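Local coordinates for nucleoporin NUP145N (Chaetomium thermophilum, PDB 5HB6), which probably serves as a structural component of the nuclear pore complex and docking partner for transport factors, this piece being its autoproteolytic domain, at residues N33-L45 and G80-S92. The protein carries 1 engineered substitution. Residues are numbered along the deposited sequence; the frame is centred on the assembly and turned at random. Where two conformers were deposited one is given.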
# COMPACT_ATOMS: atom_id res chain seq x y z
N ASN A 33 -6.70 -6.64 -8.69
CA ASN A 33 -5.81 -7.76 -8.96
C ASN A 33 -4.41 -7.56 -8.41
O ASN A 33 -3.51 -8.35 -8.70
CB ASN A 33 -5.78 -8.13 -10.46
CG ASN A 33 -7.15 -8.40 -10.98
OD1 ASN A 33 -7.85 -9.25 -10.45
ND2 ASN A 33 -7.57 -7.62 -11.95
N VAL A 34 -4.21 -6.53 -7.59
CA VAL A 34 -2.90 -6.30 -6.98
C VAL A 34 -3.02 -6.18 -5.46
O VAL A 34 -2.38 -6.92 -4.72
CB VAL A 34 -2.17 -5.08 -7.57
CG1 VAL A 34 -0.85 -4.83 -6.82
CG2 VAL A 34 -1.97 -5.25 -9.07
N GLY A 35 -3.79 -5.21 -4.99
CA GLY A 35 -3.89 -4.96 -3.56
C GLY A 35 -4.03 -3.49 -3.29
O GLY A 35 -4.58 -2.74 -4.11
N SER A 36 -3.56 -3.06 -2.11
CA SER A 36 -3.85 -1.72 -1.64
C SER A 36 -2.78 -1.23 -0.69
O SER A 36 -2.09 -2.02 -0.03
CB SER A 36 -5.23 -1.64 -0.97
OG SER A 36 -5.25 -2.51 0.14
N VAL A 37 -2.70 0.10 -0.60
CA VAL A 37 -1.90 0.81 0.39
C VAL A 37 -2.85 1.74 1.14
O VAL A 37 -3.50 2.60 0.54
CB VAL A 37 -0.78 1.62 -0.27
CG1 VAL A 37 0.05 2.34 0.76
CG2 VAL A 37 0.07 0.75 -1.16
N GLN A 38 -2.97 1.51 2.44
CA GLN A 38 -3.83 2.29 3.33
C GLN A 38 -2.93 3.11 4.23
O GLN A 38 -2.23 2.56 5.08
CB GLN A 38 -4.72 1.39 4.19
CG GLN A 38 -5.74 0.58 3.43
CD GLN A 38 -6.49 -0.41 4.31
OE1 GLN A 38 -7.42 -0.03 5.01
NE2 GLN A 38 -6.07 -1.68 4.31
N PHE A 39 -2.94 4.43 4.06
CA PHE A 39 -2.10 5.28 4.89
C PHE A 39 -2.70 5.37 6.29
O PHE A 39 -3.91 5.58 6.46
CB PHE A 39 -1.88 6.63 4.21
CG PHE A 39 -1.17 6.48 2.88
CD1 PHE A 39 0.21 6.37 2.83
CD2 PHE A 39 -1.88 6.34 1.71
CE1 PHE A 39 0.87 6.18 1.64
CE2 PHE A 39 -1.24 6.12 0.50
CZ PHE A 39 0.14 6.04 0.46
N LYS A 40 -1.85 5.21 7.29
CA LYS A 40 -2.30 4.99 8.66
C LYS A 40 -2.48 6.28 9.45
O LYS A 40 -3.10 6.24 10.51
CB LYS A 40 -1.32 4.05 9.38
CG LYS A 40 -1.43 2.60 8.86
CD LYS A 40 -0.30 1.69 9.33
CE LYS A 40 -0.32 1.50 10.81
NZ LYS A 40 0.75 0.52 11.21
N VAL A 41 -2.02 7.41 8.92
CA VAL A 41 -2.13 8.70 9.60
C VAL A 41 -2.77 9.65 8.59
O VAL A 41 -2.81 9.35 7.38
CB VAL A 41 -0.74 9.22 10.04
CG1 VAL A 41 -0.14 8.30 11.09
CG2 VAL A 41 0.18 9.34 8.85
N PRO A 42 -3.26 10.80 9.05
CA PRO A 42 -3.78 11.77 8.08
C PRO A 42 -2.66 12.21 7.17
O PRO A 42 -1.52 12.37 7.60
CB PRO A 42 -4.28 12.93 8.96
CG PRO A 42 -4.46 12.35 10.30
CD PRO A 42 -3.39 11.29 10.44
N VAL A 43 -2.99 12.39 5.89
CA VAL A 43 -2.00 12.79 4.90
C VAL A 43 -2.37 14.14 4.29
O VAL A 43 -3.54 14.46 4.07
CB VAL A 43 -1.80 11.74 3.79
CG1 VAL A 43 -1.10 10.50 4.35
CG2 VAL A 43 -3.10 11.37 3.14
N ASP A 44 -1.34 14.92 3.99
CA ASP A 44 -1.51 16.24 3.39
C ASP A 44 -1.48 16.06 1.87
O ASP A 44 -0.43 15.77 1.30
CB ASP A 44 -0.39 17.17 3.86
CG ASP A 44 -0.54 18.59 3.34
OD1 ASP A 44 -1.44 18.87 2.50
OD2 ASP A 44 0.28 19.43 3.77
N LEU A 45 -2.64 16.19 1.24
CA LEU A 45 -2.75 16.06 -0.21
C LEU A 45 -2.90 17.41 -0.89
O LEU A 45 -3.23 17.45 -2.08
CB LEU A 45 -3.91 15.14 -0.58
CG LEU A 45 -3.93 13.74 0.04
CD1 LEU A 45 -5.11 12.93 -0.47
CD2 LEU A 45 -2.63 13.02 -0.25
N GLY A 80 4.02 14.29 3.01
CA GLY A 80 3.38 13.71 1.85
C GLY A 80 2.85 12.33 2.17
O GLY A 80 2.23 12.10 3.22
N LEU A 81 3.08 11.39 1.26
CA LEU A 81 2.71 10.00 1.46
C LEU A 81 3.83 9.15 2.06
O LEU A 81 3.68 7.92 2.14
CB LEU A 81 2.22 9.41 0.14
CG LEU A 81 0.99 10.08 -0.45
CD1 LEU A 81 0.58 9.40 -1.71
CD2 LEU A 81 -0.15 10.07 0.54
N ASN A 82 4.93 9.76 2.49
CA ASN A 82 6.06 9.02 3.07
C ASN A 82 5.83 8.85 4.57
O ASN A 82 6.53 9.39 5.42
CB ASN A 82 7.37 9.74 2.77
CG ASN A 82 8.59 8.86 3.02
OD1 ASN A 82 8.45 7.66 3.28
ND2 ASN A 82 9.79 9.45 2.93
N VAL A 83 4.80 8.06 4.87
CA VAL A 83 4.24 7.96 6.21
C VAL A 83 3.88 6.51 6.48
O VAL A 83 3.85 5.68 5.55
CB VAL A 83 3.01 8.87 6.38
CG1 VAL A 83 3.36 10.34 6.11
CG2 VAL A 83 1.86 8.42 5.47
N PRO A 84 3.52 6.17 7.71
CA PRO A 84 3.13 4.78 8.00
C PRO A 84 1.94 4.32 7.14
O PRO A 84 0.99 5.07 6.89
CB PRO A 84 2.78 4.84 9.49
CG PRO A 84 3.65 5.92 10.03
CD PRO A 84 3.66 6.96 8.95
N ALA A 85 2.00 3.06 6.71
CA ALA A 85 0.98 2.52 5.81
C ALA A 85 0.82 1.03 6.05
O ALA A 85 1.77 0.34 6.44
CB ALA A 85 1.32 2.75 4.33
N LEU A 86 -0.38 0.55 5.72
CA LEU A 86 -0.72 -0.86 5.74
C LEU A 86 -0.86 -1.31 4.30
O LEU A 86 -1.75 -0.83 3.58
CB LEU A 86 -2.01 -1.08 6.53
CG LEU A 86 -2.64 -2.48 6.44
CD1 LEU A 86 -1.81 -3.49 7.14
CD2 LEU A 86 -4.04 -2.49 7.07
N ILE A 87 -0.04 -2.27 3.90
CA ILE A 87 0.03 -2.73 2.51
C ILE A 87 -0.54 -4.13 2.47
O ILE A 87 -0.17 -4.97 3.29
CB ILE A 87 1.48 -2.70 2.01
CG1 ILE A 87 2.00 -1.26 2.06
CG2 ILE A 87 1.59 -3.29 0.63
CD1 ILE A 87 3.46 -1.16 1.77
N SER A 88 -1.42 -4.39 1.51
CA SER A 88 -2.03 -5.71 1.38
C SER A 88 -1.82 -6.15 -0.06
O SER A 88 -2.26 -5.46 -0.97
CB SER A 88 -3.53 -5.64 1.72
OG SER A 88 -3.71 -5.14 3.03
N LEU A 89 -1.16 -7.29 -0.23
CA LEU A 89 -0.77 -7.76 -1.56
C LEU A 89 -1.31 -9.15 -1.85
O LEU A 89 -1.00 -10.12 -1.15
CB LEU A 89 0.74 -7.79 -1.71
CG LEU A 89 1.41 -6.43 -1.70
CD1 LEU A 89 2.92 -6.54 -1.63
CD2 LEU A 89 1.01 -5.59 -2.89
N GLU A 90 -2.10 -9.24 -2.91
CA GLU A 90 -2.51 -10.52 -3.48
C GLU A 90 -1.31 -11.30 -4.02
O GLU A 90 -0.20 -10.78 -4.17
CB GLU A 90 -3.51 -10.30 -4.63
CG GLU A 90 -4.81 -9.64 -4.16
CD GLU A 90 -5.83 -9.45 -5.26
OE1 GLU A 90 -5.74 -10.14 -6.28
OE2 GLU A 90 -6.71 -8.60 -5.08
N HIS A 91 -1.54 -12.59 -4.25
CA HIS A 91 -0.58 -13.44 -4.96
C HIS A 91 0.67 -13.73 -4.13
O HIS A 91 1.75 -13.96 -4.67
CB HIS A 91 -0.19 -12.88 -6.33
CG HIS A 91 -1.32 -12.26 -7.06
ND1 HIS A 91 -2.46 -12.95 -7.40
CD2 HIS A 91 -1.53 -10.99 -7.46
CE1 HIS A 91 -3.32 -12.14 -7.99
NE2 HIS A 91 -2.77 -10.94 -8.05
N SER A 92 0.52 -13.73 -2.81
CA SER A 92 1.63 -13.90 -1.88
C SER A 92 1.74 -15.32 -1.35
O SER A 92 2.28 -15.54 -0.26
CB SER A 92 1.52 -12.88 -0.75
OG SER A 92 1.58 -11.56 -1.27
O HOH W 1 -8.43 -7.47 -6.71
O HOH W 2 -7.13 -11.07 -8.45
O HOH W 3 -0.10 -8.39 -5.51
O HOH W 4 -3.92 -2.31 2.64
O HOH W 5 1.24 14.03 4.86
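Ser36 and Ser88 face each other as a hydrogen-bonded antiparallel pair where strands 35-39 and 85-89 run side by side, the two central strands of the six-stranded sheet of the Nup98-type autoproteolytic domain. Ser36 N reaches Ser88 O at 3.0 Å, Ser88 N returns to Ser36 O, and Gln38 exchanges the same two bonds with Leu86. Beyond them Lys40 N to Pro84 O and Glu90 N to Val34 O prolong the ladder. Val34 and Gly35 form a classic beta bulge against Arg31; Gly35's backbone angles would drive a CB into Val34 O, so the place calls for glycine, whose CA makes a CA-H...O contact with Ser88 O (3.1 Å).

On the apolar face, beta-branched Val37 and Ile87 suit extended backbone; Val37 meets Leu60 and Ala65 of the small hairpin, Ile87 Ala65. The Phe39 ring is sandwiched: Leu81 CD2 stands over its centre, 4.0 Å from the centroid and 8° off the normal, a CH-pi contact, while Val37, with CG1 anti to the backbone N (chi1 -180°), brings that methyl over the opposite face, toward the rim. Ala85's small methyl is consistent with the close Phe39-Ala85 pairing (CA-CA 4.2 Å), and Val83 CG2 touches Phe39 CD1 at 3.7 Å. Val43 and Leu45 close around Leu81 CD2.

The face carrying Ser36, Gln38, Leu86 and Ser88 is more polar. One water joins Ser36 OG, Ser88 OG, Gln38 NE2 and Leu86 O; Gln38's side chain runs alongside Leu86, NE2 nearest CD2. Two more waters bridge Asn33 N to Glu90 OE2 and Asn33 OD1 to Glu90 OE1; Asn33 ND2 bonds Ser1 O. Past it, His91 NE2 donates to Asn33 O at 2.8 Å, the oxygen lying in the imidazole plane but the nitrogen 40° out of the carbonyl plane.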